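Local coordinates for aldolase (Klebsiella pneumoniae, PDB 6VOQ), which is a zinc-binding member of the class II aldolase and adducin family, found here as an assembly of four identical chains, at residues R116-M124 against I195-L206; V126-Y134 against L149-N160. One frame throughout, in Å; residues are numbered along the deposited sequence.

Contact 1: R116-M124 against I195-L206; sequences RPFTPYVVM and IRYLTADEVKEL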
loop_
_atom_site.group_PDB
_atom_site.type_symbol
_atom_site.label_atom_id
_atom_site.label_comp_id
_atom_site.label_asym_id
_atom_site.label_seq_id
_atom_site.Cartn_x
_atom_site.Cartn_y
_atom_site.Cartn_z
ATOM N N ARG A 116 9.078 -21.889 -6.095
ATOM C CA ARG A 116 8.934 -22.533 -7.389
ATOM C C ARG A 116 8.766 -21.474 -8.474
ATOM O O ARG A 116 7.737 -20.792 -8.518
ATOM C CB ARG A 116 7.736 -23.472 -7.365
ATOM C CG ARG A 116 7.604 -24.371 -8.569
ATOM C CD ARG A 116 6.481 -25.330 -8.279
ATOM N NE ARG A 116 5.974 -26.030 -9.447
ATOM C CZ ARG A 116 4.774 -26.594 -9.489
ATOM N NH1 ARG A 116 3.964 -26.506 -8.432
ATOM N NH2 ARG A 116 4.382 -27.231 -10.584
ATOM N N PRO A 117 9.730 -21.333 -9.384
ATOM C CA PRO A 117 9.785 -20.126 -10.225
ATOM C C PRO A 117 8.720 -20.099 -11.320
ATOM O O PRO A 117 8.560 -21.050 -12.092
ATOM C CB PRO A 117 11.205 -20.171 -10.810
ATOM C CG PRO A 117 11.584 -21.602 -10.781
ATOM C CD PRO A 117 10.911 -22.196 -9.570
ATOM N N PHE A 118 7.991 -18.977 -11.373
ATOM C CA PHE A 118 7.103 -18.623 -12.474
ATOM C C PHE A 118 7.480 -17.292 -13.106
ATOM O O PHE A 118 6.748 -16.809 -13.969
ATOM C CB PHE A 118 5.642 -18.549 -12.001
ATOM C CG PHE A 118 5.465 -17.790 -10.719
ATOM C CD1 PHE A 118 5.408 -16.401 -10.717
ATOM C CD2 PHE A 118 5.378 -18.464 -9.508
ATOM C CE1 PHE A 118 5.257 -15.694 -9.530
ATOM C CE2 PHE A 118 5.222 -17.765 -8.319
ATOM C CZ PHE A 118 5.168 -16.376 -8.327
ATOM N N THR A 119 8.564 -16.666 -12.660
ATOM C CA THR A 119 9.159 -15.483 -13.260
ATOM C C THR A 119 10.655 -15.687 -13.246
ATOM O O THR A 119 11.184 -16.377 -12.365
ATOM C CB THR A 119 8.808 -14.202 -12.497
ATOM O OG1 THR A 119 9.008 -14.420 -11.094
ATOM C CG2 THR A 119 7.371 -13.814 -12.753
ATOM N N PRO A 120 11.384 -15.127 -14.222
ATOM C CA PRO A 120 12.808 -15.452 -14.364
ATOM C C PRO A 120 13.731 -14.744 -13.385
ATOM O O PRO A 120 14.872 -15.189 -13.209
ATOM C CB PRO A 120 13.116 -15.013 -15.803
ATOM C CG PRO A 120 12.188 -13.893 -16.030
ATOM C CD PRO A 120 10.915 -14.236 -15.298
ATOM N N TYR A 121 13.280 -13.681 -12.727
ATOM C CA TYR A 121 14.218 -12.736 -12.131
ATOM C C TYR A 121 14.824 -13.238 -10.826
ATOM O O TYR A 121 16.006 -12.989 -10.570
ATOM C CB TYR A 121 13.515 -11.389 -11.963
ATOM C CG TYR A 121 12.933 -10.957 -13.287
ATOM C CD1 TYR A 121 13.773 -10.557 -14.326
ATOM C CD2 TYR A 121 11.560 -11.011 -13.528
ATOM C CE1 TYR A 121 13.270 -10.195 -15.553
ATOM C CE2 TYR A 121 11.043 -10.644 -14.763
ATOM C CZ TYR A 121 11.907 -10.236 -15.771
ATOM O OH TYR A 121 11.426 -9.865 -17.006
ATOM N N VAL A 122 14.065 -13.971 -10.010
ATOM C CA VAL A 122 14.656 -14.546 -8.808
ATOM C C VAL A 122 15.709 -15.586 -9.177
ATOM O O VAL A 122 16.736 -15.714 -8.502
ATOM C CB VAL A 122 13.556 -15.130 -7.900
ATOM C CG1 VAL A 122 14.155 -16.021 -6.817
ATOM C CG2 VAL A 122 12.777 -14.007 -7.262
ATOM N N VAL A 123 15.483 -16.332 -10.258
ATOM C CA VAL A 123 16.455 -17.335 -10.685
ATOM C C VAL A 123 17.738 -16.668 -11.151
ATOM O O VAL A 123 18.843 -17.131 -10.846
ATOM C CB VAL A 123 15.861 -18.215 -11.797
ATOM C CG1 VAL A 123 16.728 -19.446 -12.036
ATOM C CG2 VAL A 123 14.425 -18.594 -11.465
ATOM N N MET A 124 17.612 -15.575 -11.904
ATOM C CA MET A 124 18.791 -14.940 -12.472
ATOM C C MET A 124 19.641 -14.308 -11.389
ATOM O O MET A 124 20.868 -14.456 -11.387
ATOM C CB MET A 124 18.386 -13.886 -13.503
ATOM C CG MET A 124 17.622 -14.450 -14.683
ATOM S SD MET A 124 16.990 -13.171 -15.770
ATOM C CE MET A 124 18.525 -12.449 -16.330
ATOM N N ILE A 195 -1.126 -21.850 -12.599
ATOM C CA ILE A 195 0.017 -21.004 -12.905
ATOM C C ILE A 195 0.820 -21.638 -14.029
ATOM O O ILE A 195 1.041 -22.858 -14.042
ATOM C CB ILE A 195 0.873 -20.807 -11.642
ATOM C CG1 ILE A 195 0.033 -20.111 -10.572
ATOM C CG2 ILE A 195 2.170 -20.035 -11.948
ATOM C CD1 ILE A 195 0.618 -20.164 -9.212
ATOM N N ARG A 196 1.247 -20.809 -14.982
ATOM C CA ARG A 196 2.209 -21.190 -16.020
ATOM C C ARG A 196 3.615 -21.110 -15.423
ATOM O O ARG A 196 4.329 -20.118 -15.565
ATOM C CB ARG A 196 2.076 -20.269 -17.234
ATOM C CG ARG A 196 2.169 -20.945 -18.606
ATOM C CD ARG A 196 3.536 -21.553 -18.876
ATOM N NE ARG A 196 4.582 -20.546 -19.010
ATOM C CZ ARG A 196 5.856 -20.820 -19.285
ATOM N NH1 ARG A 196 6.261 -22.070 -19.460
ATOM N NH2 ARG A 196 6.733 -19.839 -19.372
ATOM N N TYR A 197 4.012 -22.170 -14.724
ATOM C CA TYR A 197 5.352 -22.209 -14.143
ATOM C C TYR A 197 6.423 -22.255 -15.237
ATOM O O TYR A 197 6.179 -22.688 -16.368
ATOM C CB TYR A 197 5.512 -23.421 -13.221
ATOM C CG TYR A 197 4.768 -23.316 -11.913
ATOM C CD1 TYR A 197 5.209 -22.468 -10.907
ATOM C CD2 TYR A 197 3.620 -24.065 -11.683
ATOM C CE1 TYR A 197 4.527 -22.366 -9.703
ATOM C CE2 TYR A 197 2.939 -23.975 -10.486
ATOM C CZ TYR A 197 3.396 -23.119 -9.504
ATOM O OH TYR A 197 2.714 -23.033 -8.324
ATOM N N LEU A 198 7.629 -21.810 -14.890
ATOM C CA LEU A 198 8.735 -21.933 -15.827
ATOM C C LEU A 198 9.136 -23.398 -15.938
ATOM O O LEU A 198 9.259 -24.093 -14.923
ATOM C CB LEU A 198 9.919 -21.085 -15.383
ATOM C CG LEU A 198 9.756 -19.563 -15.421
ATOM C CD1 LEU A 198 11.122 -18.873 -15.344
ATOM C CD2 LEU A 198 8.990 -19.128 -16.654
ATOM N N THR A 199 9.317 -23.873 -17.173
ATOM C CA THR A 199 9.718 -25.254 -17.392
ATOM C C THR A 199 11.115 -25.487 -16.840
ATOM O O THR A 199 11.853 -24.550 -16.524
ATOM C CB THR A 199 9.682 -25.607 -18.878
ATOM O OG1 THR A 199 10.726 -24.901 -19.575
ATOM C CG2 THR A 199 8.328 -25.257 -19.475
ATOM N N ALA A 200 11.483 -26.763 -16.735
ATOM C CA ALA A 200 12.819 -27.087 -16.249
ATOM C C ALA A 200 13.893 -26.503 -17.161
ATOM O O ALA A 200 14.923 -26.020 -16.682
ATOM C CB ALA A 200 12.984 -28.600 -16.113
ATOM N N ASP A 201 13.670 -26.528 -18.479
ATOM C CA ASP A 201 14.666 -25.962 -19.388
ATOM C C ASP A 201 14.696 -24.448 -19.282
ATOM O O ASP A 201 15.764 -23.834 -19.382
ATOM C CB ASP A 201 14.389 -26.393 -20.828
ATOM C CG ASP A 201 14.175 -27.888 -20.947
ATOM O OD1 ASP A 201 13.060 -28.357 -20.605
ATOM O OD2 ASP A 201 15.117 -28.592 -21.369
ATOM N N GLU A 202 13.533 -23.829 -19.071
ATOM C CA GLU A 202 13.490 -22.384 -18.885
ATOM C C GLU A 202 14.223 -21.940 -17.616
ATOM O O GLU A 202 14.740 -20.818 -17.567
ATOM C CB GLU A 202 12.037 -21.919 -18.874
ATOM C CG GLU A 202 11.419 -21.910 -20.259
ATOM C CD GLU A 202 9.911 -21.769 -20.236
ATOM O OE1 GLU A 202 9.337 -21.436 -21.295
ATOM O OE2 GLU A 202 9.303 -21.987 -19.165
ATOM N N VAL A 203 14.295 -22.796 -16.593
ATOM C CA VAL A 203 15.013 -22.429 -15.377
ATOM C C VAL A 203 16.514 -22.609 -15.557
ATOM O O VAL A 203 17.313 -21.837 -15.017
ATOM C CB VAL A 203 14.493 -23.237 -14.176
ATOM C CG1 VAL A 203 15.261 -22.857 -12.923
ATOM C CG2 VAL A 203 12.982 -23.018 -13.981
ATOM N N LYS A 204 16.927 -23.631 -16.305
ATOM C CA LYS A 204 18.347 -23.844 -16.526
ATOM C C LYS A 204 18.949 -22.756 -17.405
ATOM O O LYS A 204 20.139 -22.454 -17.268
ATOM C CB LYS A 204 18.580 -25.230 -17.136
ATOM C CG LYS A 204 20.035 -25.682 -17.103
ATOM C CD LYS A 204 20.162 -27.174 -16.807
ATOM C CE LYS A 204 19.762 -27.503 -15.366
ATOM N NZ LYS A 204 20.954 -27.632 -14.473
ATOM N N GLU A 205 18.150 -22.144 -18.285
ATOM C CA GLU A 205 18.653 -21.074 -19.136
ATOM C C GLU A 205 19.118 -19.863 -18.339
ATOM O O GLU A 205 19.901 -19.061 -18.859
ATOM C CB GLU A 205 17.577 -20.608 -20.113
ATOM C CG GLU A 205 17.219 -21.573 -21.201
ATOM C CD GLU A 205 15.801 -21.355 -21.697
ATOM O OE1 GLU A 205 15.167 -22.350 -22.125
ATOM O OE2 GLU A 205 15.321 -20.198 -21.652
ATOM N N LEU A 206 18.642 -19.707 -17.103
ATOM C CA LEU A 206 18.823 -18.485 -16.331
ATOM C C LEU A 206 19.955 -18.586 -15.317
ATOM O O LEU A 206 19.879 -17.984 -14.246
ATOM C CB LEU A 206 17.519 -18.114 -15.627
ATOM C CG LEU A 206 16.263 -18.134 -16.494
ATOM C CD1 LEU A 206 15.017 -18.175 -15.624
ATOM C CD2 LEU A 206 16.240 -16.915 -17.391
HETATM O O HOH W 1 9.177 -23.709 -12.183
#
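Two donors grip the carbonyl oxygen of Pro117. Leu198 N reaches Pro117 O over 3.0 Å in a fairly straight bond (160° at the hydrogen), and a water that donates to this oxygen also donates to Leu198 O, bridging the two loops. Beside this bond, Arg116 stretches over the ring of Tyr197. Arg116 runs out extended, its CG turned away from the backbone N (chi1 -171°), which lays CD on the ring in a CH-pi contact and the guanidinium flat on the same face, the two planes 12° apart. Arg116 CZ is 3.6 Å from the Tyr197 centroid, a cation-pi stack. Ile195 CG2 covers the opposite face of the ring and also meets Phe118 CB at 3.8 Å, so the phenol ring lies between Arg116 on one face and Ile195 on the other.

Further along, the two methyls of Val203 are shared out: CG1 touches Val123 CG1 and CG2 touches Pro117 CG. Leu206 sends CD1 against Pro120 CB (3.7 Å), while its CB faces Met124 CG and Val123 CG1. Thr199 and Glu202 form a capping box at the start of helix 200-204; Glu202 OE2 accepts from Thr199 N at 2.7 Å and, through its syn lone pair, from Arg196 NH1 in a salt bridge.

The Phe118 ring packs on Leu186 and Ile187 of helix 170-190. A neighbouring subunit adds Asn160, whose ND2 bonds to the O atoms of Phe118 and Arg196, and the zinc ligand His96, which stacks on Tyr121. The contact thus seats helix 200-204 against helix 121-125, near helix 170-190, at a subunit interface.

Contact 2: V126-Y134 against L149-N160; sequences VGDVPVVPY and LAPRYNAFLLAN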
loop_
_atom_site.group_PDB
_atom_site.type_symbol
_atom_site.label_atom_id
_atom_site.label_comp_id
_atom_site.label_asym_id
_atom_site.label_seq_id
_atom_site.Cartn_x
_atom_site.Cartn_y
_atom_site.Cartn_z
ATOM N N VAL A 126 19.136 -14.373 -7.783
ATOM C CA VAL A 126 19.251 -14.906 -6.433
ATOM C C VAL A 126 19.572 -16.390 -6.496
ATOM O O VAL A 126 20.547 -16.850 -5.891
ATOM C CB VAL A 126 17.975 -14.637 -5.610
ATOM C CG1 VAL A 126 18.183 -15.060 -4.182
ATOM C CG2 VAL A 126 17.619 -13.156 -5.660
ATOM N N GLY A 127 18.772 -17.141 -7.240
ATOM C CA GLY A 127 18.870 -18.586 -7.254
ATOM C C GLY A 127 17.899 -19.214 -6.275
ATOM O O GLY A 127 16.909 -18.608 -5.867
ATOM N N ASP A 128 18.207 -20.448 -5.881
ATOM C CA ASP A 128 17.348 -21.158 -4.947
ATOM C C ASP A 128 17.398 -20.510 -3.573
ATOM O O ASP A 128 18.401 -19.909 -3.178
ATOM C CB ASP A 128 17.758 -22.625 -4.827
ATOM C CG ASP A 128 17.436 -23.428 -6.073
ATOM O OD1 ASP A 128 16.983 -22.832 -7.071
ATOM O OD2 ASP A 128 17.659 -24.657 -6.060
ATOM N N VAL A 129 16.300 -20.661 -2.837
ATOM C CA VAL A 129 16.163 -20.099 -1.501
ATOM C C VAL A 129 15.898 -21.215 -0.495
ATOM O O VAL A 129 14.782 -21.747 -0.440
ATOM C CB VAL A 129 15.052 -19.039 -1.461
ATOM C CG1 VAL A 129 14.975 -18.435 -0.076
ATOM C CG2 VAL A 129 15.311 -17.947 -2.522
ATOM N N PRO A 130 16.879 -21.592 0.320
ATOM C CA PRO A 130 16.652 -22.616 1.343
ATOM C C PRO A 130 15.857 -22.074 2.527
ATOM O O PRO A 130 15.671 -20.869 2.704
ATOM C CB PRO A 130 18.069 -23.005 1.769
ATOM C CG PRO A 130 18.857 -21.762 1.556
ATOM C CD PRO A 130 18.266 -21.094 0.339
ATOM N N VAL A 131 15.388 -23.002 3.352
ATOM C CA VAL A 131 14.563 -22.674 4.503
ATOM C C VAL A 131 15.290 -23.133 5.754
ATOM O O VAL A 131 15.739 -24.281 5.831
ATOM C CB VAL A 131 13.170 -23.316 4.408
ATOM C CG1 VAL A 131 12.355 -22.982 5.644
ATOM C CG2 VAL A 131 12.461 -22.831 3.139
ATOM N N VAL A 132 15.427 -22.228 6.714
ATOM C CA VAL A 132 16.012 -22.557 8.006
ATOM C C VAL A 132 14.854 -22.871 8.939
ATOM O O VAL A 132 13.870 -22.118 8.956
ATOM C CB VAL A 132 16.878 -21.411 8.546
ATOM C CG1 VAL A 132 17.299 -21.715 9.976
ATOM C CG2 VAL A 132 18.079 -21.177 7.631
ATOM N N PRO A 133 14.905 -23.970 9.690
ATOM C CA PRO A 133 13.838 -24.255 10.652
ATOM C C PRO A 133 13.656 -23.114 11.640
ATOM O O PRO A 133 14.540 -22.276 11.844
ATOM C CB PRO A 133 14.315 -25.534 11.348
ATOM C CG PRO A 133 15.224 -26.179 10.365
ATOM C CD PRO A 133 15.898 -25.055 9.631
ATOM N N TYR A 134 12.463 -23.064 12.228
ATOM C CA TYR A 134 12.201 -22.064 13.249
ATOM C C TYR A 134 12.951 -22.418 14.523
ATOM O O TYR A 134 12.964 -23.576 14.956
ATOM C CB TYR A 134 10.713 -21.949 13.570
ATOM C CG TYR A 134 10.520 -21.131 14.823
ATOM C CD1 TYR A 134 10.645 -19.747 14.787
ATOM C CD2 TYR A 134 10.301 -21.738 16.056
ATOM C CE1 TYR A 134 10.518 -18.982 15.932
ATOM C CE2 TYR A 134 10.181 -20.981 17.214
ATOM C CZ TYR A 134 10.281 -19.597 17.139
ATOM O OH TYR A 134 10.160 -18.823 18.271
ATOM N N LEU A 149 24.670 -22.874 5.001
ATOM C CA LEU A 149 24.006 -22.606 3.733
ATOM C C LEU A 149 24.697 -21.515 2.931
ATOM O O LEU A 149 24.637 -21.530 1.698
ATOM C CB LEU A 149 22.548 -22.208 3.982
ATOM C CG LEU A 149 21.646 -23.296 4.571
ATOM C CD1 LEU A 149 20.368 -22.677 5.103
ATOM C CD2 LEU A 149 21.338 -24.405 3.562
ATOM N N ALA A 150 25.369 -20.588 3.607
ATOM C CA ALA A 150 25.922 -19.414 2.936
ATOM C C ALA A 150 26.835 -19.708 1.745
ATOM O O ALA A 150 26.840 -18.896 0.804
ATOM C CB ALA A 150 26.659 -18.546 3.963
ATOM N N PRO A 151 27.629 -20.785 1.707
ATOM C CA PRO A 151 28.495 -20.980 0.532
ATOM C C PRO A 151 27.743 -21.336 -0.730
ATOM O O PRO A 151 28.324 -21.247 -1.818
ATOM C CB PRO A 151 29.423 -22.122 0.954
ATOM C CG PRO A 151 29.372 -22.129 2.424
ATOM C CD PRO A 151 27.973 -21.741 2.772
ATOM N N ARG A 152 26.476 -21.733 -0.632
ATOM C CA ARG A 152 25.740 -22.188 -1.794
ATOM C C ARG A 152 24.505 -21.353 -2.115
ATOM O O ARG A 152 23.950 -21.497 -3.212
ATOM C CB ARG A 152 25.341 -23.661 -1.613
ATOM C CG ARG A 152 26.534 -24.618 -1.681
ATOM C CD ARG A 152 26.212 -25.999 -1.111
ATOM N NE ARG A 152 26.010 -25.943 0.335
ATOM C CZ ARG A 152 24.900 -26.339 0.953
ATOM N NH1 ARG A 152 23.884 -26.837 0.255
ATOM N NH2 ARG A 152 24.811 -26.247 2.272
ATOM N N TYR A 153 24.071 -20.473 -1.222
ATOM C CA TYR A 153 22.821 -19.763 -1.435
ATOM C C TYR A 153 23.006 -18.284 -1.143
ATOM O O TYR A 153 23.702 -17.913 -0.196
ATOM C CB TYR A 153 21.709 -20.351 -0.565
ATOM C CG TYR A 153 21.459 -21.807 -0.855
ATOM C CD1 TYR A 153 20.715 -22.193 -1.962
ATOM C CD2 TYR A 153 21.975 -22.797 -0.036
ATOM C CE1 TYR A 153 20.486 -23.525 -2.245
ATOM C CE2 TYR A 153 21.747 -24.137 -0.308
ATOM C CZ TYR A 153 20.999 -24.491 -1.416
ATOM O OH TYR A 153 20.763 -25.811 -1.703
ATOM N N ASN A 154 22.375 -17.443 -1.959
ATOM C CA ASN A 154 22.492 -16.002 -1.801
ATOM C C ASN A 154 21.372 -15.390 -0.976
ATOM O O ASN A 154 21.438 -14.196 -0.665
ATOM C CB ASN A 154 22.545 -15.345 -3.172
ATOM C CG ASN A 154 23.602 -15.959 -4.041
ATOM O OD1 ASN A 154 24.715 -16.220 -3.581
ATOM N ND2 ASN A 154 23.266 -16.215 -5.295
ATOM N N ALA A 155 20.360 -16.171 -0.615
ATOM C CA ALA A 155 19.283 -15.706 0.240
ATOM C C ALA A 155 18.738 -16.908 0.997
ATOM O O ALA A 155 18.962 -18.058 0.617
ATOM C CB ALA A 155 18.186 -15.005 -0.566
ATOM N N PHE A 156 18.042 -16.632 2.097
ATOM C CA PHE A 156 17.622 -17.661 3.037
ATOM C C PHE A 156 16.292 -17.264 3.651
ATOM O O PHE A 156 16.075 -16.092 3.974
ATOM C CB PHE A 156 18.644 -17.867 4.171
ATOM C CG PHE A 156 20.071 -17.756 3.738
ATOM C CD1 PHE A 156 20.734 -18.856 3.229
ATOM C CD2 PHE A 156 20.759 -16.555 3.859
ATOM C CE1 PHE A 156 22.054 -18.765 2.832
ATOM C CE2 PHE A 156 22.071 -16.457 3.459
ATOM C CZ PHE A 156 22.721 -17.563 2.944
ATOM N N LEU A 157 15.412 -18.238 3.835
ATOM C CA LEU A 157 14.131 -17.985 4.479
ATOM C C LEU A 157 14.170 -18.639 5.852
ATOM O O LEU A 157 14.236 -19.870 5.956
ATOM C CB LEU A 157 12.974 -18.501 3.634
ATOM C CG LEU A 157 11.557 -18.099 4.043
ATOM C CD1 LEU A 157 11.406 -16.597 4.109
ATOM C CD2 LEU A 157 10.548 -18.673 3.073
ATOM N N LEU A 158 14.159 -17.807 6.897
ATOM C CA LEU A 158 14.035 -18.283 8.269
ATOM C C LEU A 158 12.568 -18.577 8.553
ATOM O O LEU A 158 11.734 -17.668 8.522
ATOM C CB LEU A 158 14.563 -17.245 9.254
ATOM C CG LEU A 158 15.953 -16.665 9.034
ATOM C CD1 LEU A 158 16.274 -15.750 10.199
ATOM C CD2 LEU A 158 16.993 -17.753 8.922
ATOM N N ALA A 159 12.254 -19.844 8.796
ATOM C CA ALA A 159 10.870 -20.241 9.013
ATOM C C ALA A 159 10.272 -19.459 10.176
ATOM O O ALA A 159 10.959 -19.156 11.152
ATOM C CB ALA A 159 10.796 -21.742 9.277
ATOM N N ASN A 160 8.987 -19.116 10.053
ATOM C CA ASN A 160 8.263 -18.364 11.083
ATOM C C ASN A 160 9.000 -17.083 11.466
ATOM O O ASN A 160 9.071 -16.710 12.638
ATOM C CB ASN A 160 8.016 -19.211 12.328
ATOM C CG ASN A 160 7.269 -20.473 12.034
ATOM O OD1 ASN A 160 7.865 -21.542 11.865
ATOM N ND2 ASN A 160 5.951 -20.371 11.972
HETATM O O HOH W 2 20.651 -18.699 -3.772
HETATM O O HOH W 3 18.696 -26.032 -3.753
HETATM O O HOH W 4 13.735 -19.425 11.891
#
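Pro130 and Tyr153 pass antiparallel to one another, the pyrrolidine ring lying over one face of the phenol and offset toward its rim. Pro130 CG stands 3.9 Å from the Tyr153 centroid, 25° off the normal, in a CH-pi contact. The same CG meets the edge of the Phe156 ring at CD1 (3.8 Å) and touches Leu149 CD1, so the proline is wedged among three side chains.

Val132 and Leu158 run alongside in the same direction, with Val132 CB 3.7 Å from Leu158 CD2; Val132 CG2 reaches across to Leu149 CD1. On the other face of the sheet Val131 sits beside Leu157, its CG1 also approaching Ala159 CB. The Tyr134 ring stands nearly upright on the Asn160 amide (84°): Tyr134 CB meets Asn160 OD1, and Asn160 CB lies by Tyr134 CD1. The amide's main polar partner is Arg196 of a neighbouring subunit.

Between these side chains runs a parallel strand pairing: Leu157 N donates to Pro130 O (2.9 Å), Val132 N to Leu157 O (2.7 Å) and Ala159 N to Val132 O (2.8 Å). Ahead of the strands, Asn154 ND2 makes a bent bond to Val126 O, 2.9 Å long with 140° at the hydrogen, and a water links Val126 O, Asp128 O and Asn154 N.

The arrangement is a beta-alpha-beta unit: strands 131-132 and 155-158 are joined through helix 140-149, whose Ala145 and Leu146 cover Val132. Strand 131-132 is the outermost strand of the mixed sheet within this chain of class II aldolase fold, and the Leu158 side chain lies about 6 Å from a zinc ion.

In the fold
The centre of contact 2 lies about 9 Å from the centre of the chain, that of contact 1 about 21 Å. Contact 2 rests on regular main-chain bonds between parallel strands, with apolar side chains on both faces, whereas contact 1 has a single direct hydrogen bond between its segments and relies on a cation-pi stack and apolar contacts, the capping box and salt bridge lying within 195-206 itself. Contact 2 is nested in the chain loop that contact 1 closes, and the two meet where Val122 O and Gly127 N make a probable hydrogen bond. Helix 170-190 touches both. The two contacts also meet across the subunit interface.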